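Local coordinates for IPT/TIG domain-containing protein BACOVA_02650 (Bacteroides ovatus, PDB 5E7H) that binds polysaccharide at the cell surface and probably captures xyloglucan before its uptake into the periplasm for degradation, at residues T173-F185 with R229-G242. Residues are numbered along the deposited sequence; the frame is centred on the assembly and turned at random.
With NA (sodium ion), chain J; FMT (formic acid), chain B.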
ATOM      1  N   THR A 173      -1.262  17.567  12.250  1.00 23.97           N
ATOM      2  CA  THR A 173      -0.476  18.686  11.768  1.00 23.89           C
ATOM      3  C   THR A 173       0.836  18.749  12.533  1.00 25.44           C
ATOM      4  O   THR A 173       0.858  19.041  13.738  1.00 29.98           O
ATOM      5  CB  THR A 173      -1.217  20.029  11.931  1.00 29.82           C
ATOM      6  OG1 THR A 173      -2.490  19.951  11.282  1.00 34.84           O
ATOM      7  CG2 THR A 173      -0.396  21.165  11.327  1.00 43.16           C
ATOM      8  N   GLY A 174       1.923  18.478  11.822  1.00 23.18           N
ATOM      9  CA  GLY A 174       3.263  18.520  12.390  1.00 22.22           C
ATOM     10  C   GLY A 174       4.026  17.251  12.061  1.00 21.22           C
ATOM     11  O   GLY A 174       5.047  17.297  11.375  1.00 22.08           O
ATOM     12  N   PRO A 175       3.526  16.103  12.538  1.00 19.73           N
ATOM     13  CA  PRO A 175       4.295  14.868  12.354  1.00 17.78           C
ATOM     14  C   PRO A 175       4.486  14.490  10.889  1.00 18.99           C
ATOM     15  O   PRO A 175       3.602  14.740  10.060  1.00 19.68           O
ATOM     16  CB  PRO A 175       3.461  13.834  13.109  1.00 18.76           C
ATOM     17  CG  PRO A 175       2.794  14.642  14.181  1.00 20.52           C
ATOM     18  CD  PRO A 175       2.449  15.935  13.524  1.00 19.87           C
ATOM     19  N   VAL A 176       5.651  13.930  10.592  1.00 17.01           N
ATOM     20  CA  VAL A 176       5.978  13.441   9.244  1.00 16.27           C
ATOM     21  C   VAL A 176       6.765  12.148   9.323  1.00 18.62           C
ATOM     22  O   VAL A 176       7.304  11.806  10.376  1.00 18.17           O
ATOM     23  CB  VAL A 176       6.812  14.461   8.437  1.00 18.10           C
ATOM     24  CG1 VAL A 176       6.044  15.743   8.206  1.00 21.24           C
ATOM     25  CG2 VAL A 176       8.165  14.735   9.128  1.00 18.34           C
ATOM     26  N   PHE A 177       6.858  11.459   8.188  1.00 16.04           N
ATOM     27  CA  PHE A 177       7.572  10.200   8.089  1.00 16.27           C
ATOM     28  C   PHE A 177       8.761  10.292   7.153  1.00 16.00           C
ATOM     29  O   PHE A 177       8.741  11.021   6.154  1.00 17.03           O
ATOM     30  CB  PHE A 177       6.636   9.086   7.609  1.00 14.68           C
ATOM     31  CG  PHE A 177       5.569   8.744   8.599  1.00 13.87           C
ATOM     32  CD1 PHE A 177       5.787   7.778   9.575  1.00 15.49           C
ATOM     33  CD2 PHE A 177       4.359   9.420   8.602  1.00 19.34           C
ATOM     34  CE1 PHE A 177       4.816   7.480  10.523  1.00 16.82           C
ATOM     35  CE2 PHE A 177       3.379   9.112   9.547  1.00 20.40           C
ATOM     36  CZ  PHE A 177       3.616   8.148  10.509  1.00 15.96           C
ATOM     37  N   GLN A 178       9.796   9.548   7.516  1.00 15.20           N
ATOM     38  CA  GLN A 178      10.951   9.290   6.659  1.00 14.32           C
ATOM     39  C   GLN A 178      10.929   7.820   6.277  1.00 15.69           C
ATOM     40  O   GLN A 178      10.719   6.962   7.126  1.00 15.95           O
ATOM     41  CB  GLN A 178      12.260   9.642   7.385  1.00 15.21           C
ATOM     42  CG  GLN A 178      13.518   9.254   6.609  1.00 16.94           C
ATOM     43  CD  GLN A 178      14.784   9.438   7.376  1.00 30.13           C
ATOM     44  OE1 GLN A 178      14.799   9.675   8.588  1.00 30.33           O
ATOM     45  NE2 GLN A 178      15.878   9.323   6.661  1.00 39.07           N
ATOM     46  N   ILE A 179      11.148   7.522   4.997  1.00 15.06           N
ATOM     47  CA  ILE A 179      11.354   6.142   4.546  1.00 14.17           C
ATOM     48  C   ILE A 179      12.749   6.075   3.911  1.00 14.13           C
ATOM     49  O   ILE A 179      13.068   6.850   2.991  1.00 16.08           O
ATOM     50  CB  ILE A 179      10.287   5.683   3.546  1.00 15.48           C
ATOM     51  CG1 ILE A 179       8.891   5.778   4.185  1.00 15.40           C
ATOM     52  CG2 ILE A 179      10.583   4.253   3.099  1.00 15.98           C
ATOM     53  CD1 ILE A 179       7.716   5.401   3.241  1.00 18.97           C
ATOM     54  N   ALA A 180      13.581   5.175   4.425  1.00 13.95           N
ATOM     55  CA  ALA A 180      14.966   5.032   3.971  1.00 13.22           C
ATOM     56  C   ALA A 180      15.217   3.572   3.633  1.00 14.36           C
ATOM     57  O   ALA A 180      14.615   2.682   4.232  1.00 14.86           O
ATOM     58  CB  ALA A 180      15.931   5.498   5.026  1.00 16.58           C
ATOM     59  N   MET A 181      16.106   3.329   2.674  1.00 14.54           N
ATOM     60  CA  MET A 181      16.538   1.981   2.335  1.00 14.70           C
ATOM     61  C   MET A 181      18.065   1.902   2.249  1.00 15.62           C
ATOM     62  O   MET A 181      18.736   2.861   1.854  1.00 15.74           O
ATOM     63  CB  MET A 181      15.931   1.542   1.009  1.00 13.86           C
ATOM     64  CG  MET A 181      14.443   1.310   1.048  1.00 15.18           C
ATOM     65  SD  MET A 181      13.855   0.937  -0.607  1.00 15.47           S
ATOM     66  CE  MET A 181      12.128   0.701  -0.251  1.00 18.03           C
ATOM     67  N   CYS A 182      18.594   0.739   2.608  1.00 16.07           N
ATOM     68  CA  CYS A 182      20.024   0.408   2.472  1.00 16.00           C
ATOM     69  C   CYS A 182      20.956   1.360   3.215  1.00 18.22           C
ATOM     70  O   CYS A 182      22.118   1.547   2.832  1.00 22.08           O
ATOM     71  CB  CYS A 182      20.436   0.374   1.009  1.00 16.19           C
ATOM     72  SG  CYS A 182      19.451  -0.747   0.004  1.00 19.04           S
ATOM     73  N   GLU A 183      20.437   1.952   4.281  1.00 18.09           N
ATOM     74  CA  GLU A 183      21.151   2.937   5.086  1.00 20.67           C
ATOM     75  C   GLU A 183      21.670   4.100   4.245  1.00 25.01           C
ATOM     76  O   GLU A 183      22.619   4.782   4.635  1.00 24.34           O
ATOM     77  CB  GLU A 183      22.300   2.275   5.872  1.00 25.16           C
ATOM     78  CG  GLU A 183      21.771   1.359   6.964  1.00 28.92           C
ATOM     79  CD  GLU A 183      22.805   0.987   8.000  1.00 52.10           C
ATOM     80  OE1 GLU A 183      23.828   1.697   8.118  1.00 58.59           O
ATOM     81  OE2 GLU A 183      22.586  -0.022   8.701  1.00 54.94           O
ATOM     82  N   ASN A 184      21.023   4.363   3.112  1.00 20.28           N
ATOM     83  CA  ASN A 184      21.390   5.524   2.308  1.00 19.31           C
ATOM     84  C   ASN A 184      20.484   6.680   2.677  1.00 18.88           C
ATOM     85  O   ASN A 184      19.515   6.981   2.002  1.00 20.38           O
ATOM     86  CB  ASN A 184      21.314   5.232   0.808  1.00 20.56           C
ATOM     87  CG  ASN A 184      21.858   6.385  -0.016  1.00 22.20           C
ATOM     88  OD1 ASN A 184      22.301   7.389   0.544  1.00 24.30           O
ATOM     89  ND2 ASN A 184      21.863   6.244  -1.335  1.00 20.88           N
ATOM     90  N   PHE A 185      20.794   7.346   3.781  1.00 20.67           N
ATOM     91  CA  PHE A 185      19.877   8.364   4.275  1.00 21.16           C
ATOM     92  C   PHE A 185      19.890   9.643   3.421  1.00 22.43           C
ATOM     93  O   PHE A 185      18.908  10.400   3.415  1.00 22.93           O
ATOM     94  CB  PHE A 185      20.192   8.666   5.739  1.00 21.69           C
ATOM     95  CG  PHE A 185      19.903   7.502   6.639  1.00 22.86           C
ATOM     96  CD1 PHE A 185      18.610   7.212   7.022  1.00 23.78           C
ATOM     97  CD2 PHE A 185      20.931   6.671   7.057  1.00 28.59           C
ATOM     98  CE1 PHE A 185      18.347   6.118   7.843  1.00 24.56           C
ATOM     99  CE2 PHE A 185      20.672   5.579   7.859  1.00 25.46           C
ATOM    100  CZ  PHE A 185      19.388   5.301   8.248  1.00 23.11           C
ATOM    101  N   ARG A 229      24.025  -2.698  -3.278  1.00 16.43           N
ATOM    102  CA  ARG A 229      24.376  -1.996  -2.039  1.00 17.40           C
ATOM    103  C   ARG A 229      24.547  -3.001  -0.911  1.00 19.93           C
ATOM    104  O   ARG A 229      25.150  -2.679   0.117  1.00 20.46           O
ATOM    105  CB  ARG A 229      23.333  -0.940  -1.695  1.00 19.42           C
ATOM    106  CG  ARG A 229      23.323   0.174  -2.731  1.00 26.39           C
ATOM    107  CD  ARG A 229      22.538   1.403  -2.320  1.00 29.50           C
ATOM    108  NE  ARG A 229      23.334   2.340  -1.550  1.00 58.41           N
ATOM    109  CZ  ARG A 229      23.845   3.487  -1.994  1.00 33.28           C
ATOM    110  NH1 ARG A 229      23.669   3.928  -3.242  1.00 28.21           N
ATOM    111  NH2 ARG A 229      24.529   4.212  -1.154  1.00 36.98           N
ATOM    112  N   ASN A 230      24.033  -4.212  -1.107  1.00 17.90           N
ATOM    113  CA  ASN A 230      24.220  -5.338  -0.183  1.00 18.96           C
ATOM    114  C   ASN A 230      23.763  -4.984   1.254  1.00 18.56           C
ATOM    115  O   ASN A 230      24.483  -5.184   2.258  1.00 20.30           O
ATOM    116  CB  ASN A 230      25.668  -5.796  -0.224  1.00 19.28           C
ATOM    117  CG  ASN A 230      26.091  -6.288  -1.621  1.00 20.00           C
ATOM    118  OD1 ASN A 230      25.236  -6.721  -2.406  1.00 24.03           O
ATOM    119  ND2 ASN A 230      27.375  -6.224  -1.925  1.00 24.47           N
ATOM    120  N   SER A 231      22.558  -4.446   1.322  1.00 16.47           N
ATOM    121  CA  SER A 231      21.912  -4.084   2.584  1.00 14.89           C
ATOM    122  C   SER A 231      20.437  -4.381   2.493  1.00 15.60           C
ATOM    123  O   SER A 231      19.803  -4.042   1.492  1.00 17.32           O
ATOM    124  CB  SER A 231      22.105  -2.614   2.892  1.00 18.44           C
ATOM    125  OG  SER A 231      21.305  -2.240   4.017  1.00 18.09           O
ATOM    126  N   THR A 232      19.883  -5.032   3.508  1.00 16.77           N
ATOM    127  CA  THR A 232      18.444  -5.272   3.514  1.00 17.19           C
ATOM    128  C   THR A 232      17.680  -4.281   4.386  1.00 16.79           C
ATOM    129  O   THR A 232      16.497  -4.470   4.637  1.00 16.31           O
ATOM    130  CB  THR A 232      18.116  -6.693   3.949  1.00 23.67           C
ATOM    131  OG1 THR A 232      18.876  -7.029   5.095  1.00 25.29           O
ATOM    132  CG2 THR A 232      18.474  -7.682   2.834  1.00 24.02           C
ATOM    133  N   HIS A 233      18.328  -3.187   4.781  1.00 15.47           N
ATOM    134  CA  HIS A 233      17.638  -2.157   5.561  1.00 15.40           C
ATOM    135  C   HIS A 233      16.480  -1.496   4.836  1.00 15.26           C
ATOM    136  O   HIS A 233      16.622  -1.002   3.726  1.00 15.53           O
ATOM    137  CB  HIS A 233      18.636  -1.078   5.972  1.00 17.04           C
ATOM    138  CG  HIS A 233      18.013   0.145   6.561  1.00 17.16           C
ATOM    139  ND1 HIS A 233      18.159   1.397   6.005  1.00 16.84           N
ATOM    140  CD2 HIS A 233      17.273   0.315   7.682  1.00 18.20           C
ATOM    141  CE1 HIS A 233      17.534   2.283   6.755  1.00 19.65           C
ATOM    142  NE2 HIS A 233      16.982   1.652   7.777  1.00 19.24           N
ATOM    143  N   ILE A 234      15.331  -1.460   5.514  1.00 14.31           N
ATOM    144  CA  ILE A 234      14.277  -0.494   5.211  1.00 12.93           C
ATOM    145  C   ILE A 234      13.869   0.071   6.559  1.00 13.98           C
ATOM    146  O   ILE A 234      13.692  -0.678   7.520  1.00 15.24           O
ATOM    147  CB  ILE A 234      13.081  -1.114   4.437  1.00 13.85           C
ATOM    148  CG1 ILE A 234      12.011  -0.063   4.174  1.00 13.54           C
ATOM    149  CG2 ILE A 234      12.498  -2.314   5.191  1.00 16.12           C
ATOM    150  CD1 ILE A 234      10.897  -0.534   3.255  1.00 15.05           C
ATOM    151  N   GLY A 235      13.710   1.390   6.614  1.00 13.45           N
ATOM    152  CA  GLY A 235      13.391   2.066   7.867  1.00 14.69           C
ATOM    153  C   GLY A 235      12.248   3.033   7.664  1.00 13.37           C
ATOM    154  O   GLY A 235      12.176   3.723   6.649  1.00 14.79           O
ATOM    155  N   VAL A 236      11.338   3.057   8.631  1.00 14.07           N
ATOM    156  CA  VAL A 236      10.216   3.994   8.669  1.00 14.43           C
ATOM    157  C   VAL A 236      10.339   4.776   9.978  1.00 13.87           C
ATOM    158  O   VAL A 236      10.338   4.196  11.065  1.00 16.05           O
ATOM    159  CB  VAL A 236       8.860   3.269   8.582  1.00 14.90           C
ATOM    160  CG1 VAL A 236       7.691   4.239   8.722  1.00 15.90           C
ATOM    161  CG2 VAL A 236       8.760   2.479   7.264  1.00 17.11           C
ATOM    162  N   TYR A 237      10.481   6.091   9.880  1.00 14.76           N
ATOM    163  CA  TYR A 237      10.806   6.914  11.050  1.00 16.45           C
ATOM    164  C   TYR A 237       9.827   8.066  11.162  1.00 19.39           C
ATOM    165  O   TYR A 237       9.641   8.813  10.208  1.00 19.91           O
ATOM    166  CB  TYR A 237      12.225   7.486  10.969  1.00 17.38           C
ATOM    167  CG  TYR A 237      13.314   6.490  10.661  1.00 15.26           C
ATOM    168  CD1 TYR A 237      13.539   6.073   9.350  1.00 15.90           C
ATOM    169  CD2 TYR A 237      14.135   5.991  11.663  1.00 17.90           C
ATOM    170  CE1 TYR A 237      14.531   5.187   9.057  1.00 16.60           C
ATOM    171  CE2 TYR A 237      15.131   5.087  11.378  1.00 19.25           C
ATOM    172  CZ  TYR A 237      15.326   4.695  10.066  1.00 17.67           C
ATOM    173  OH  TYR A 237      16.322   3.789   9.765  1.00 20.01           O
ATOM    174  N   ALA A 238       9.239   8.242  12.341  1.00 16.70           N
ATOM    175  CA  ALA A 238       8.301   9.341  12.559  1.00 17.25           C
ATOM    176  C   ALA A 238       8.945  10.410  13.440  1.00 16.40           C
ATOM    177  O   ALA A 238       9.566  10.099  14.451  1.00 18.72           O
ATOM    178  CB  ALA A 238       7.008   8.831  13.212  1.00 16.92           C
ATOM    179  N   THR A 239       8.772  11.671  13.061  1.00 17.86           N
ATOM    180  CA  THR A 239       9.241  12.810  13.845  1.00 19.66           C
ATOM    181  C   THR A 239       8.144  13.866  13.855  1.00 19.95           C
ATOM    182  O   THR A 239       7.119  13.719  13.167  1.00 19.49           O
ATOM    183  CB  THR A 239      10.521  13.429  13.278  1.00 21.72           C
ATOM    184  OG1 THR A 239      10.310  13.804  11.909  1.00 20.99           O
ATOM    185  CG2 THR A 239      11.689  12.466  13.382  1.00 21.06           C
ATOM    186  N   ASN A 240       8.368  14.932  14.614  1.00 20.21           N
ATOM    187  CA  ASN A 240       7.433  16.038  14.631  1.00 21.27           C
ATOM    188  C   ASN A 240       8.125  17.388  14.575  1.00 23.30           C
ATOM    189  O   ASN A 240       8.386  18.021  15.621  1.00 22.84           O
ATOM    190  CB  ASN A 240       6.545  15.984  15.873  1.00 20.79           C
ATOM    191  CG  ASN A 240       5.521  17.084  15.873  1.00 25.99           C
ATOM    192  OD1 ASN A 240       5.263  17.691  14.832  1.00 23.55           O
ATOM    193  ND2 ASN A 240       4.935  17.362  17.034  1.00 23.75           N
ATOM    194  N   PRO A 241       8.403  17.863  13.357  1.00 21.94           N
ATOM    195  CA  PRO A 241       9.010  19.189  13.219  1.00 25.35           C
ATOM    196  C   PRO A 241       8.032  20.332  13.504  1.00 27.98           C
ATOM    197  O   PRO A 241       8.443  21.495  13.470  1.00 29.25           O
ATOM    198  CB  PRO A 241       9.497  19.203  11.757  1.00 34.80           C
ATOM    199  CG  PRO A 241       8.721  18.176  11.053  1.00 38.33           C
ATOM    200  CD  PRO A 241       8.314  17.136  12.073  1.00 23.65           C
ATOM    201  N   GLY A 242       6.780  20.004  13.817  1.00 27.40           N
ATOM    202  CA  GLY A 242       5.752  20.996  14.109  1.00 27.80           C
ATOM    203  C   GLY A 242       5.931  21.697  15.444  1.00 32.22           C
ATOM    204  O   GLY A 242       6.640  21.214  16.319  1.00 26.78           O
TER
HETATM  205 NA    NA J 509      22.840  -7.933  -2.099  0.50 57.09          NA
HETATM  206  C   FMT B 501      26.764   6.141  -2.358  1.00 57.10           C
HETATM  207  O1  FMT B 501      25.759   6.607  -2.960  1.00 61.67           O
HETATM  208  O2  FMT B 501      26.635   5.722  -1.173  1.00 58.54           O
HETATM  209  O   HOH W   1      24.015   1.833   1.149  1.00 28.30           O
HETATM  210  O   HOH W   2      22.941  -2.282   6.090  1.00 31.36           O
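Backbone bonds from Val176–Thr239 through Gln178–Tyr237 and Ala180–Gly235 to Cys182 N and His233 O pair strands 176-181 and 233-240 antiparallel. From Met181 the chain enters a type I' turn to Asn184, which brings Glu183 N to the edge of the His233 ring. The imidazole has its CG anti to the backbone N (chi1 170°), and His233 ND1 accepts from Glu183 N at 2.9 Å, the donor 21° out of the ring plane. At the ring's other nitrogen, His233 NE2 hydrogen-bonds with Tyr237 OH at 3.0 Å, so both nitrogens are engaged and the ring's rotation is fixed. A leucine in place of His233 would probably leave Glu183 N and the Tyr237 hydroxyl without these partners and the turn less firmly held.

Aromatic packing continues from there: Phe185 turns its edge to Tyr237 OH (Phe185 CE1 to Tyr237 OH 3.6 Å), and Phe185 CZ approaches His233 CE1 at 3.8 Å. On the opposite face of the sheet the contacts are apolar. Phe177 CE1 touches Ala238 CB at 3.7 Å, while Met181 and Ile234 run side by side; Ile179 extends this layer onto strand 160-168 and Phe177 onto strand 246-259.

Polar groups close the turn end. Asn184 ND2 sits over one face of the Arg229 guanidinium, offset toward its rim, the amide and guanidinium planes 19° apart, and Arg229 NH1 pairs with Asp220. A water bridges Arg229 NE and Cys182 O. At the other end Asn240 OD1 accepts from Gly242 N in an Asx turn.

Together these strands form neighbouring members of the five-stranded antiparallel sheet packed against a second sheet, a beta-sandwich arrangement in the xyloglucan-binding domain.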